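Local coordinates for protein histone-lysine N-methyltransferase, H3 lysine-9 specific SUVH6 (Arabidopsis thaliana, PDB 6A5K) that acts as a histone H3K9 methyltransferase with S-adenosylmethionine as methyl donor and, through its SRA domain, probably binds methylated DNA, at residues C380-E385 with V478-Q483; T271-L276 with A444-V449; T169-I174 with Y196-Y201; S124-Y129 with Q216-P221. The protein carries 1 engineered substitution. One frame throughout, in Å; residues are numbered along the deposited sequence.

The four contacts fall into two groups, one in the SRA domain and one in the pre-SET and SET region. Along the chain the SRA pair comes first: interaction 3 (169-174 with 196-201) is enclosed by interaction 4 (124-129 with 216-221), their centres are 7 Å apart, and the neighbouring strands 190-205 and 211-219 carry both into one curled sheet. Interactions 2 and 1 follow, 12 Å apart between centres, their segments alternating as 271-276 (pre-SET), 380-385, 444-449 and 478-483 (SET). Asn448 joins them by its bonds to Glu381 and Val383. About 42 Å separates the centres of interactions 1 and 3: the SRA domain, probably reading DNA methylation, lies apart from the cofactor-carrying SET domain.

Interaction 1 (C380-E385 with V478-Q483); sequences CEYVGE and VMFFAQ
Within the SET domain, strand 378-381 forms one border of a four-stranded mixed sheet and runs antiparallel to strand 477-482, close to the bound S-adenosylmethionine. Glu381 and Met479, a selenomethionine, face each other as a non-hydrogen-bonded pair. The flanking backbone bonds are nearly straight: Phe480 N donates to Cys380 O at 2.9 Å, with 174° at the hydrogen, and Tyr382 N donates to Val478 O, also at 2.9 Å.

On the face shared by Glu381 and Met479, the methionine chain bends at chi2 (-61°) and lays its selenium against the aliphatic part of the glutamate, with SE 3.5 Å from Glu381 CB. The glutamate is extended, CG anti to the backbone N (chi1 -176°), and this carries its carboxylate past the selenium to where OE2 accepts a hydrogen bond from the adjoining His477. The same OE2 accepts from a water that also donates to Tyr382 O and accepts from Val478 N, a bridge that continues the pairing beyond the last direct backbone bond.

The Phe480 ring occupies the other face, between Cys380 and Tyr382. Tyr382 and Phe480 lie side by side and point the same way, and Tyr382 CB approaches Phe480 CE2 to 3.8 Å. The tyrosine ring continues toward Phe403, and its side chain comes within about 5 Å of the cofactor, so this packing lies at the base of a side chain near the methyl donor. At the next carbon of the same ring edge, Cys380 makes an oblique sulfur-aromatic contact, its SG 4.0 Å from Phe480 CD2.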
loop_
_atom_site.group_PDB
_atom_site.type_symbol
_atom_site.label_atom_id
_atom_site.label_comp_id
_atom_site.label_asym_id
_atom_site.label_seq_id
_atom_site.Cartn_x
_atom_site.Cartn_y
_atom_site.Cartn_z
ATOM N N CYS A 380 -6.685 4.108 -8.948
ATOM C CA CYS A 380 -7.433 4.383 -10.168
ATOM C C CYS A 380 -8.916 4.370 -9.848
ATOM O O CYS A 380 -9.314 3.991 -8.751
ATOM C CB CYS A 380 -7.125 3.348 -11.259
ATOM S SG CYS A 380 -7.695 1.675 -10.851
ATOM N N GLU A 381 -9.720 4.780 -10.823
ATOM C CA GLU A 381 -11.176 4.708 -10.734
ATOM C C GLU A 381 -11.672 3.405 -11.345
ATOM O O GLU A 381 -10.996 2.824 -12.190
ATOM C CB GLU A 381 -11.812 5.907 -11.457
ATOM C CG GLU A 381 -13.332 5.996 -11.347
ATOM C CD GLU A 381 -13.882 7.339 -11.810
ATOM O OE1 GLU A 381 -13.091 8.183 -12.278
ATOM O OE2 GLU A 381 -15.107 7.551 -11.705
ATOM N N TYR A 382 -12.844 2.938 -10.918
ATOM C CA TYR A 382 -13.538 1.904 -11.677
ATOM C C TYR A 382 -14.393 2.592 -12.730
ATOM O O TYR A 382 -15.462 3.117 -12.426
ATOM C CB TYR A 382 -14.401 1.010 -10.777
ATOM C CG TYR A 382 -14.808 -0.276 -11.464
ATOM C CD1 TYR A 382 -15.914 -0.320 -12.309
ATOM C CD2 TYR A 382 -14.082 -1.443 -11.275
ATOM C CE1 TYR A 382 -16.279 -1.493 -12.951
ATOM C CE2 TYR A 382 -14.440 -2.618 -11.912
ATOM C CZ TYR A 382 -15.540 -2.636 -12.747
ATOM O OH TYR A 382 -15.896 -3.805 -13.379
ATOM N N VAL A 383 -13.910 2.606 -13.966
ATOM C CA VAL A 383 -14.609 3.314 -15.034
ATOM C C VAL A 383 -15.352 2.342 -15.943
ATOM O O VAL A 383 -14.826 1.285 -16.297
ATOM C CB VAL A 383 -13.628 4.171 -15.867
ATOM C CG1 VAL A 383 -14.320 4.762 -17.093
ATOM C CG2 VAL A 383 -13.034 5.278 -15.008
ATOM N N GLY A 384 -16.578 2.711 -16.312
ATOM C CA GLY A 384 -17.394 1.928 -17.219
ATOM C C GLY A 384 -18.681 2.683 -17.506
ATOM O O GLY A 384 -18.740 3.898 -17.323
ATOM N N GLU A 385 -19.716 1.973 -17.944
ATOM C CA GLU A 385 -21.015 2.599 -18.181
ATOM C C GLU A 385 -21.864 2.528 -16.917
ATOM O O GLU A 385 -22.050 1.444 -16.365
ATOM C CB GLU A 385 -21.767 1.924 -19.333
ATOM C CG GLU A 385 -20.914 1.452 -20.498
ATOM C CD GLU A 385 -21.745 0.750 -21.571
ATOM O OE1 GLU A 385 -22.851 1.242 -21.892
ATOM O OE2 GLU A 385 -21.299 -0.297 -22.086
ATOM N N VAL A 478 -16.200 5.588 -8.011
ATOM C CA VAL A 478 -15.594 4.513 -7.225
ATOM C C VAL A 478 -14.078 4.596 -7.377
ATOM O O VAL A 478 -13.534 4.314 -8.445
ATOM C CB VAL A 478 -16.135 3.136 -7.655
ATOM C CG1 VAL A 478 -15.365 1.999 -6.982
ATOM C CG2 VAL A 478 -17.634 3.049 -7.329
HETATM N N MSE A 479 -13.402 5.020 -6.311
HETATM C CA MSE A 479 -11.965 5.273 -6.354
HETATM C C MSE A 479 -11.227 4.279 -5.470
HETATM O O MSE A 479 -11.561 4.142 -4.296
HETATM C CB MSE A 479 -11.661 6.699 -5.883
HETATM C CG MSE A 479 -12.506 7.776 -6.582
HETATM SE SE MSE A 479 -12.157 7.766 -8.486
HETATM C CE MSE A 479 -12.480 9.652 -8.899
ATOM N N PHE A 480 -10.215 3.605 -6.007
ATOM C CA PHE A 480 -9.454 2.663 -5.186
ATOM C C PHE A 480 -8.264 3.309 -4.481
ATOM O O PHE A 480 -7.541 4.118 -5.071
ATOM C CB PHE A 480 -8.976 1.492 -6.040
ATOM C CG PHE A 480 -10.093 0.709 -6.640
ATOM C CD1 PHE A 480 -10.827 -0.168 -5.861
ATOM C CD2 PHE A 480 -10.425 0.857 -7.978
ATOM C CE1 PHE A 480 -11.865 -0.896 -6.405
ATOM C CE2 PHE A 480 -11.468 0.140 -8.523
ATOM C CZ PHE A 480 -12.185 -0.738 -7.737
ATOM N N PHE A 481 -8.072 2.932 -3.216
ATOM C CA PHE A 481 -6.959 3.408 -2.396
ATOM C C PHE A 481 -6.173 2.233 -1.800
ATOM O O PHE A 481 -6.753 1.203 -1.461
ATOM C CB PHE A 481 -7.462 4.290 -1.245
ATOM C CG PHE A 481 -7.910 5.660 -1.667
ATOM C CD1 PHE A 481 -9.207 5.870 -2.125
ATOM C CD2 PHE A 481 -7.045 6.740 -1.582
ATOM C CE1 PHE A 481 -9.626 7.133 -2.510
ATOM C CE2 PHE A 481 -7.463 8.011 -1.966
ATOM C CZ PHE A 481 -8.744 8.205 -2.421
ATOM N N ALA A 482 -4.863 2.404 -1.647
ATOM C CA ALA A 482 -4.035 1.404 -0.962
ATOM C C ALA A 482 -4.258 1.412 0.553
ATOM O O ALA A 482 -4.306 2.476 1.173
ATOM C CB ALA A 482 -2.555 1.642 -1.274
ATOM N N GLN A 483 -4.383 0.230 1.157
ATOM C CA GLN A 483 -4.444 0.143 2.618
ATOM C C GLN A 483 -3.217 -0.562 3.219
ATOM O O GLN A 483 -3.215 -0.936 4.391
ATOM C CB GLN A 483 -5.742 -0.548 3.075
ATOM C CG GLN A 483 -5.961 -1.984 2.597
ATOM C CD GLN A 483 -7.177 -2.620 3.266
ATOM O OE1 GLN A 483 -7.987 -1.930 3.888
ATOM N NE2 GLN A 483 -7.299 -3.938 3.154
HETATM O O HOH W 1 -16.551 5.426 -10.779
#

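Interaction 2 (T271-L276 with A444-V449); sequences TYTVKL and ASKGNV
Ser445 opens the pairing with its backbone, its O accepting from Thr271 N at 2.9 Å. Lys446 follows, beside Thr271 in parallel register; its CA leans on Thr271 O, while its CB packs against the hydroxyl of Thr273 (OG1 to Lys446 CB 3.6 Å). That hydroxyl lies anti to its own carbonyl carbon (chi1 -43°), which turns it back along its own chain toward Thr271 O, with which it makes a weak bond. The lysine leads away from the contact, and NZ forms a long, weak ion pair with Glu385.

Gly447 is held through both of its backbone polar atoms by the one neighbour: its N donates to Thr271 O at 3.1 Å, and its O accepts from Thr273 N at 2.9 Å. The second donor stands well above the carbonyl plane, 58° out of it. These bonds make a two-stranded parallel sheet of 271-272 and 446-447, through which the pre-SET region is fastened to the SET domain.

The Tyr272 ring then lies along the chain, with Gly447 O and Asn448 CA over one face. Asn448 CA makes a CH-pi contact 3.9 Å from the centroid of the Tyr272 ring. The asparagine amide is turned away from the ring and bonds Glu381 O through ND2 and Val383 N through OD1. Val449 N donates to Tyr272 OH at 3.2 Å with a bent angle of 139°, and the same phenol is hydrogen-bonded to Glu252.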
loop_
_atom_site.group_PDB
_atom_site.type_symbol
_atom_site.label_atom_id
_atom_site.label_comp_id
_atom_site.label_asym_id
_atom_site.label_seq_id
_atom_site.Cartn_x
_atom_site.Cartn_y
_atom_site.Cartn_z
ATOM N N THR A 271 -13.171 -2.001 -25.248
ATOM C CA THR A 271 -12.874 -0.615 -25.601
ATOM C C THR A 271 -12.406 0.168 -24.378
ATOM O O THR A 271 -13.153 0.330 -23.412
ATOM C CB THR A 271 -14.102 0.082 -26.219
ATOM O OG1 THR A 271 -14.569 -0.680 -27.339
ATOM C CG2 THR A 271 -13.755 1.495 -26.679
ATOM N N TYR A 272 -11.171 0.657 -24.416
ATOM C CA TYR A 272 -10.636 1.370 -23.267
ATOM C C TYR A 272 -11.283 2.740 -23.149
ATOM O O TYR A 272 -11.376 3.474 -24.127
ATOM C CB TYR A 272 -9.108 1.519 -23.348
ATOM C CG TYR A 272 -8.505 1.806 -21.988
ATOM C CD1 TYR A 272 -8.520 3.089 -21.455
ATOM C CD2 TYR A 272 -7.957 0.787 -21.227
ATOM C CE1 TYR A 272 -7.994 3.352 -20.196
ATOM C CE2 TYR A 272 -7.431 1.035 -19.969
ATOM C CZ TYR A 272 -7.447 2.317 -19.460
ATOM O OH TYR A 272 -6.923 2.550 -18.209
ATOM N N THR A 273 -11.720 3.084 -21.943
ATOM C CA THR A 273 -12.352 4.375 -21.703
ATOM C C THR A 273 -11.839 5.013 -20.415
ATOM O O THR A 273 -11.809 4.364 -19.369
ATOM C CB THR A 273 -13.883 4.238 -21.609
ATOM O OG1 THR A 273 -14.353 3.352 -22.634
ATOM C CG2 THR A 273 -14.539 5.597 -21.770
ATOM N N VAL A 274 -11.444 6.279 -20.484
ATOM C CA VAL A 274 -11.015 6.997 -19.284
ATOM C C VAL A 274 -12.160 7.832 -18.706
ATOM O O VAL A 274 -12.017 8.467 -17.663
ATOM C CB VAL A 274 -9.807 7.925 -19.557
ATOM C CG1 VAL A 274 -8.716 7.181 -20.303
ATOM C CG2 VAL A 274 -10.246 9.146 -20.348
ATOM N N LYS A 275 -13.302 7.825 -19.383
ATOM C CA LYS A 275 -14.439 8.622 -18.934
ATOM C C LYS A 275 -15.676 7.778 -18.648
ATOM O O LYS A 275 -16.007 6.858 -19.394
ATOM C CB LYS A 275 -14.776 9.701 -19.972
ATOM C CG LYS A 275 -13.642 10.681 -20.219
ATOM C CD LYS A 275 -14.045 12.102 -19.856
ATOM C CE LYS A 275 -14.188 12.969 -21.098
ATOM N NZ LYS A 275 -13.926 14.410 -20.804
ATOM N N LEU A 276 -16.361 8.109 -17.559
ATOM C CA LEU A 276 -17.616 7.447 -17.234
ATOM C C LEU A 276 -18.662 7.712 -18.308
ATOM O O LEU A 276 -18.729 8.805 -18.874
ATOM C CB LEU A 276 -18.136 7.911 -15.874
ATOM C CG LEU A 276 -17.424 7.354 -14.645
ATOM C CD1 LEU A 276 -17.913 8.072 -13.394
ATOM C CD2 LEU A 276 -17.664 5.853 -14.543
ATOM N N ALA A 444 -17.683 -4.177 -18.934
ATOM C CA ALA A 444 -17.448 -5.343 -19.788
ATOM C C ALA A 444 -17.072 -4.950 -21.206
ATOM O O ALA A 444 -16.112 -5.479 -21.768
ATOM C CB ALA A 444 -18.666 -6.247 -19.814
ATOM N N SER A 445 -17.836 -4.028 -21.779
ATOM C CA SER A 445 -17.618 -3.588 -23.154
ATOM C C SER A 445 -16.697 -2.379 -23.200
ATOM O O SER A 445 -15.777 -2.308 -24.023
ATOM C CB SER A 445 -18.946 -3.244 -23.831
ATOM O OG SER A 445 -19.736 -4.401 -24.036
ATOM N N LYS A 446 -16.969 -1.426 -22.314
ATOM C CA LYS A 446 -16.210 -0.186 -22.229
ATOM C C LYS A 446 -15.768 0.040 -20.788
ATOM O O LYS A 446 -16.604 0.110 -19.891
ATOM C CB LYS A 446 -17.056 0.993 -22.718
ATOM C CG LYS A 446 -17.689 0.772 -24.082
ATOM C CD LYS A 446 -18.499 1.976 -24.530
ATOM C CE LYS A 446 -19.518 1.599 -25.592
ATOM N NZ LYS A 446 -20.502 0.597 -25.088
ATOM N N GLY A 447 -14.462 0.147 -20.564
ATOM C CA GLY A 447 -13.953 0.370 -19.222
ATOM C C GLY A 447 -12.479 0.711 -19.210
ATOM O O GLY A 447 -11.831 0.730 -20.264
ATOM N N ASN A 448 -11.949 0.996 -18.021
ATOM C CA ASN A 448 -10.523 1.259 -17.870
ATOM C C ASN A 448 -9.824 0.102 -17.158
ATOM O O ASN A 448 -10.388 -0.984 -17.021
ATOM C CB ASN A 448 -10.282 2.573 -17.117
ATOM C CG ASN A 448 -10.579 2.471 -15.630
ATOM O OD1 ASN A 448 -11.331 1.602 -15.182
ATOM N ND2 ASN A 448 -9.984 3.370 -14.854
ATOM N N VAL A 449 -8.602 0.346 -16.702
ATOM C CA VAL A 449 -7.769 -0.695 -16.099
ATOM C C VAL A 449 -8.427 -1.312 -14.851
ATOM O O VAL A 449 -8.147 -2.462 -14.483
ATOM C CB VAL A 449 -6.372 -0.136 -15.740
ATOM C CG1 VAL A 449 -6.472 0.919 -14.627
ATOM C CG2 VAL A 449 -5.411 -1.264 -15.342
#

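Interaction 3 (T169-I174 with Y196-Y201); sequences TPVRVI and YLVEKY
Val173 stands over one face of the Tyr196 ring, the two side chains crossing at about a right angle. Its CG2 methyl makes a CH-pi contact 3.9 Å from the ring centroid of Tyr196 and 29° off the normal. The methyl is displaced toward one side of the ring, its shortest approach being 3.4 Å from Val173 CG2 to Tyr196 CD2. CG2 lies anti to the carbonyl carbon of Val173, with CG1 anti to the backbone N (chi1 167°), and this turns CG2 toward the ring. Val171 O comes near the plane of the same ring, at its edge, so valines two residues apart address it from different directions. Beyond the contact, the tyrosine also packs on Leu217 and Arg219 of strand 211-219.

Both strands belong to the curled sheet of the SRA domain, where 171-176 pairs antiparallel with 190-205. The local strand directions differ by 105°, and within these segments the pairing amounts to one bridge. There Val171 N donates to Tyr196 O, and Tyr196 N returns a bond to Val171 O, each at 2.9 Å.

Farther along 196-201 the chains splay apart. Val171 and Val198 cross at a slant, meeting through their CG2 methyls at 3.8 Å, and Val198 continues onto helix 156-167. Leu197 CD2 rests 3.8 Å from Thr169 O. A water bridges the two chains here, donating to Thr169 O and accepting from Val198 N.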
loop_
_atom_site.group_PDB
_atom_site.type_symbol
_atom_site.label_atom_id
_atom_site.label_comp_id
_atom_site.label_asym_id
_atom_site.label_seq_id
_atom_site.Cartn_x
_atom_site.Cartn_y
_atom_site.Cartn_z
ATOM N N THR A 169 24.316 -18.948 11.982
ATOM C CA THR A 169 22.911 -18.691 12.270
ATOM C C THR A 169 22.366 -17.601 11.346
ATOM O O THR A 169 23.106 -16.707 10.936
ATOM C CB THR A 169 22.725 -18.281 13.738
ATOM O OG1 THR A 169 23.738 -17.332 14.091
ATOM C CG2 THR A 169 22.846 -19.495 14.647
ATOM N N PRO A 170 21.066 -17.672 11.011
ATOM C CA PRO A 170 20.505 -16.725 10.040
ATOM C C PRO A 170 20.402 -15.290 10.570
ATOM O O PRO A 170 20.262 -15.065 11.775
ATOM C CB PRO A 170 19.113 -17.304 9.758
ATOM C CG PRO A 170 18.750 -18.013 11.024
ATOM C CD PRO A 170 20.047 -18.612 11.517
ATOM N N VAL A 171 20.477 -14.332 9.651
ATOM C CA VAL A 171 20.360 -12.916 9.970
ATOM C C VAL A 171 19.317 -12.280 9.048
ATOM O O VAL A 171 19.419 -12.391 7.823
ATOM C CB VAL A 171 21.715 -12.177 9.807
ATOM C CG1 VAL A 171 21.558 -10.676 10.077
ATOM C CG2 VAL A 171 22.780 -12.786 10.718
ATOM N N ARG A 172 18.313 -11.622 9.620
ATOM C CA ARG A 172 17.350 -10.898 8.790
ATOM C C ARG A 172 17.978 -9.618 8.258
ATOM O O ARG A 172 18.551 -8.839 9.014
ATOM C CB ARG A 172 16.072 -10.567 9.569
ATOM C CG ARG A 172 15.195 -11.765 9.876
ATOM C CD ARG A 172 13.892 -11.356 10.588
ATOM N NE ARG A 172 14.154 -10.695 11.865
ATOM C CZ ARG A 172 14.446 -11.331 12.997
ATOM N NH1 ARG A 172 14.530 -12.654 13.017
ATOM N NH2 ARG A 172 14.673 -10.642 14.108
ATOM N N VAL A 173 17.872 -9.391 6.954
ATOM C CA VAL A 173 18.372 -8.151 6.393
ATOM C C VAL A 173 17.223 -7.220 6.001
ATOM O O VAL A 173 16.360 -7.579 5.197
ATOM C CB VAL A 173 19.277 -8.417 5.173
ATOM C CG1 VAL A 173 19.544 -7.125 4.400
ATOM C CG2 VAL A 173 20.587 -9.058 5.627
ATOM N N ILE A 174 17.200 -6.044 6.622
ATOM C CA ILE A 174 16.273 -4.980 6.253
ATOM C C ILE A 174 17.078 -3.936 5.486
ATOM O O ILE A 174 18.014 -3.332 6.020
ATOM C CB ILE A 174 15.577 -4.340 7.478
ATOM C CG1 ILE A 174 14.701 -5.363 8.217
ATOM C CG2 ILE A 174 14.713 -3.154 7.065
ATOM C CD1 ILE A 174 15.441 -6.151 9.280
ATOM N N TYR A 196 19.993 -14.173 5.617
ATOM C CA TYR A 196 21.356 -14.247 5.111
ATOM C C TYR A 196 22.249 -14.983 6.105
ATOM O O TYR A 196 21.916 -15.095 7.288
ATOM C CB TYR A 196 21.928 -12.845 4.865
ATOM C CG TYR A 196 21.386 -12.111 3.655
ATOM C CD1 TYR A 196 22.229 -11.741 2.615
ATOM C CD2 TYR A 196 20.036 -11.767 3.563
ATOM C CE1 TYR A 196 21.750 -11.060 1.506
ATOM C CE2 TYR A 196 19.546 -11.086 2.461
ATOM C CZ TYR A 196 20.404 -10.733 1.438
ATOM O OH TYR A 196 19.923 -10.058 0.337
ATOM N N LEU A 197 23.386 -15.471 5.619
ATOM C CA LEU A 197 24.424 -15.999 6.488
ATOM C C LEU A 197 25.619 -15.059 6.438
ATOM O O LEU A 197 25.909 -14.479 5.392
ATOM C CB LEU A 197 24.839 -17.412 6.069
ATOM C CG LEU A 197 23.792 -18.522 6.231
ATOM C CD1 LEU A 197 24.308 -19.849 5.690
ATOM C CD2 LEU A 197 23.373 -18.672 7.688
ATOM N N VAL A 198 26.309 -14.903 7.563
ATOM C CA VAL A 198 27.522 -14.091 7.591
ATOM C C VAL A 198 28.739 -14.981 7.300
ATOM O O VAL A 198 28.969 -15.978 7.983
ATOM C CB VAL A 198 27.694 -13.373 8.948
ATOM C CG1 VAL A 198 28.644 -12.196 8.805
ATOM C CG2 VAL A 198 26.327 -12.894 9.475
ATOM N N GLU A 199 29.507 -14.617 6.281
ATOM C CA GLU A 199 30.588 -15.466 5.782
ATOM C C GLU A 199 31.958 -15.068 6.317
ATOM O O GLU A 199 32.787 -15.925 6.623
ATOM C CB GLU A 199 30.615 -15.444 4.250
ATOM C CG GLU A 199 29.377 -16.031 3.600
ATOM C CD GLU A 199 29.501 -16.125 2.091
ATOM O OE1 GLU A 199 30.138 -15.236 1.487
ATOM O OE2 GLU A 199 28.964 -17.092 1.509
ATOM N N LYS A 200 32.201 -13.768 6.413
ATOM C CA LYS A 200 33.493 -13.281 6.880
ATOM C C LYS A 200 33.402 -11.822 7.276
ATOM O O LYS A 200 32.450 -11.126 6.916
ATOM C CB LYS A 200 34.566 -13.454 5.799
ATOM C CG LYS A 200 34.345 -12.589 4.568
ATOM C CD LYS A 200 35.468 -12.785 3.545
ATOM C CE LYS A 200 35.133 -12.123 2.213
ATOM N NZ LYS A 200 36.195 -12.368 1.189
ATOM N N TYR A 201 34.394 -11.360 8.025
ATOM C CA TYR A 201 34.490 -9.945 8.321
ATOM C C TYR A 201 35.937 -9.483 8.233
ATOM O O TYR A 201 36.875 -10.284 8.250
ATOM C CB TYR A 201 33.898 -9.625 9.696
ATOM C CG TYR A 201 34.801 -9.909 10.874
ATOM C CD1 TYR A 201 35.498 -8.883 11.493
ATOM C CD2 TYR A 201 34.942 -11.193 11.378
ATOM C CE1 TYR A 201 36.325 -9.130 12.572
ATOM C CE2 TYR A 201 35.763 -11.451 12.459
ATOM C CZ TYR A 201 36.450 -10.414 13.051
ATOM O OH TYR A 201 37.269 -10.657 14.125
HETATM O O HOH W 2 25.664 -16.574 9.746
#

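Interaction 4 (S124-Y129 with Q216-P221); sequences SDVLTY and QLRRIP
Leu127 and Leu217 exchange two backbone hydrogen bonds as a hydrogen-bonded antiparallel pair: Leu127 N donates to Leu217 O at 2.9 Å and Leu217 N to Leu127 O at 2.8 Å. A third, Arg219 N to Asp125 O at 2.7 Å, extends the ladder past strand 126-130.

The charged contact is a salt bridge from Arg218 NH1 to Asp125 OD2, 3.1 Å long and bent. Carboxylate and guanidinium planes are 62° apart, not a flat, two-pronged pair, and NH1 comes to OD2 on its syn side but 35° out of the carboxylate plane. Arg218 NE has a second acid, Glu199, whose other carboxylate oxygen takes a bond from Gln216 NE2. Strand 211-219 lies between 126-130 and 190-205 in the curled SRA-domain sheet, and Arg218 reaches an acid on each side, Asp125 just ahead of the first and Glu199 on the second.

Packing contacts divide between the two faces. Val126 CG2 sits over the Arg218 guanidinium, 3.5 Å from NH1, where the bend at chi3 (-59°) has folded the group back. On the opposite face Leu127 and Leu217 run side by side, CD2 of Leu127 lying 3.8 Å from CD1 of Leu217, which also touches Tyr129 CB.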
loop_
_atom_site.group_PDB
_atom_site.type_symbol
_atom_site.label_atom_id
_atom_site.label_comp_id
_atom_site.label_asym_id
_atom_site.label_seq_id
_atom_site.Cartn_x
_atom_site.Cartn_y
_atom_site.Cartn_z
ATOM N N SER A 124 23.900 -10.820 -6.794
ATOM C CA SER A 124 22.770 -10.237 -6.069
ATOM C C SER A 124 22.491 -10.887 -4.705
ATOM O O SER A 124 21.805 -10.297 -3.873
ATOM C CB SER A 124 21.505 -10.294 -6.937
ATOM O OG SER A 124 21.045 -11.625 -7.114
ATOM N N ASP A 125 23.029 -12.078 -4.465
ATOM C CA ASP A 125 22.853 -12.726 -3.167
ATOM C C ASP A 125 23.892 -12.266 -2.143
ATOM O O ASP A 125 23.799 -12.610 -0.962
ATOM C CB ASP A 125 22.909 -14.249 -3.312
ATOM C CG ASP A 125 24.196 -14.728 -3.957
ATOM O OD1 ASP A 125 24.725 -14.016 -4.840
ATOM O OD2 ASP A 125 24.677 -15.821 -3.581
ATOM N N VAL A 126 24.866 -11.480 -2.591
ATOM C CA VAL A 126 25.959 -11.031 -1.728
ATOM C C VAL A 126 25.783 -9.571 -1.288
ATOM O O VAL A 126 25.390 -8.710 -2.071
ATOM C CB VAL A 126 27.324 -11.193 -2.434
ATOM C CG1 VAL A 126 28.462 -10.744 -1.529
ATOM C CG2 VAL A 126 27.528 -12.638 -2.857
ATOM N N LEU A 127 26.080 -9.308 -0.022
ATOM C CA LEU A 127 25.896 -7.992 0.573
ATOM C C LEU A 127 27.101 -7.663 1.453
ATOM O O LEU A 127 27.540 -8.503 2.227
ATOM C CB LEU A 127 24.590 -7.977 1.380
ATOM C CG LEU A 127 24.146 -6.790 2.234
ATOM C CD1 LEU A 127 22.628 -6.760 2.287
ATOM C CD2 LEU A 127 24.715 -6.865 3.636
ATOM N N THR A 128 27.652 -6.460 1.327
ATOM C CA THR A 128 28.688 -6.019 2.258
ATOM C C THR A 128 28.112 -4.968 3.195
ATOM O O THR A 128 27.490 -4.006 2.757
ATOM C CB THR A 128 29.926 -5.441 1.544
ATOM O OG1 THR A 128 29.600 -4.161 0.996
ATOM C CG2 THR A 128 30.404 -6.366 0.441
ATOM N N TYR A 129 28.327 -5.163 4.489
ATOM C CA TYR A 129 27.695 -4.347 5.511
ATOM C C TYR A 129 28.744 -3.701 6.410
ATOM O O TYR A 129 29.672 -4.366 6.854
ATOM C CB TYR A 129 26.738 -5.202 6.342
ATOM C CG TYR A 129 26.117 -4.464 7.495
ATOM C CD1 TYR A 129 25.059 -3.580 7.290
ATOM C CD2 TYR A 129 26.583 -4.642 8.788
ATOM C CE1 TYR A 129 24.486 -2.899 8.348
ATOM C CE2 TYR A 129 26.018 -3.965 9.847
ATOM C CZ TYR A 129 24.970 -3.095 9.624
ATOM O OH TYR A 129 24.416 -2.421 10.688
ATOM N N GLN A 216 30.731 -9.600 5.183
ATOM C CA GLN A 216 30.110 -10.087 3.958
ATOM C C GLN A 216 29.026 -11.100 4.293
ATOM O O GLN A 216 29.279 -12.071 4.995
ATOM C CB GLN A 216 31.144 -10.711 3.014
ATOM C CG GLN A 216 30.522 -11.396 1.809
ATOM C CD GLN A 216 31.555 -11.889 0.826
ATOM O OE1 GLN A 216 32.274 -11.097 0.223
ATOM N NE2 GLN A 216 31.638 -13.201 0.660
ATOM N N LEU A 217 27.821 -10.861 3.793
ATOM C CA LEU A 217 26.702 -11.775 3.985
ATOM C C LEU A 217 26.245 -12.335 2.645
ATOM O O LEU A 217 26.349 -11.666 1.618
ATOM C CB LEU A 217 25.531 -11.079 4.682
ATOM C CG LEU A 217 25.734 -10.537 6.102
ATOM C CD1 LEU A 217 26.438 -9.183 6.084
ATOM C CD2 LEU A 217 24.408 -10.445 6.852
ATOM N N ARG A 218 25.741 -13.564 2.660
ATOM C CA ARG A 218 25.215 -14.187 1.452
ATOM C C ARG A 218 23.814 -14.730 1.711
ATOM O O ARG A 218 23.563 -15.396 2.718
ATOM C CB ARG A 218 26.142 -15.304 0.954
ATOM C CG ARG A 218 25.690 -15.928 -0.361
ATOM C CD ARG A 218 26.610 -17.070 -0.794
ATOM N NE ARG A 218 27.994 -16.631 -0.958
ATOM C CZ ARG A 218 28.509 -16.188 -2.101
ATOM N NH1 ARG A 218 27.754 -16.118 -3.188
ATOM N NH2 ARG A 218 29.779 -15.811 -2.157
ATOM N N ARG A 219 22.909 -14.438 0.787
ATOM C CA ARG A 219 21.512 -14.811 0.936
ATOM C C ARG A 219 21.326 -16.324 0.917
ATOM O O ARG A 219 21.898 -17.022 0.082
ATOM C CB ARG A 219 20.682 -14.163 -0.170
ATOM C CG ARG A 219 19.201 -14.046 0.142
ATOM C CD ARG A 219 18.541 -13.112 -0.849
ATOM N NE ARG A 219 17.161 -12.805 -0.496
ATOM C CZ ARG A 219 16.098 -13.269 -1.150
ATOM N NH1 ARG A 219 16.252 -14.067 -2.198
ATOM N NH2 ARG A 219 14.879 -12.924 -0.762
ATOM N N ILE A 220 20.531 -16.826 1.854
ATOM C CA ILE A 220 20.240 -18.253 1.920
ATOM C C ILE A 220 19.368 -18.674 0.739
ATOM O O ILE A 220 18.321 -18.082 0.500
ATOM C CB ILE A 220 19.548 -18.614 3.251
ATOM C CG1 ILE A 220 20.520 -18.405 4.418
ATOM C CG2 ILE A 220 19.027 -20.047 3.227
ATOM C CD1 ILE A 220 19.850 -18.432 5.766
ATOM N N PRO A 221 19.815 -19.692 -0.015
ATOM C CA PRO A 221 19.091 -20.176 -1.197
ATOM C C PRO A 221 17.675 -20.623 -0.870
ATOM O O PRO A 221 17.402 -20.994 0.271
ATOM C CB PRO A 221 19.937 -21.365 -1.666
ATOM C CG PRO A 221 21.301 -21.088 -1.133
ATOM C CD PRO A 221 21.092 -20.400 0.177
HETATM O O HOH W 3 27.072 -14.422 -6.016
#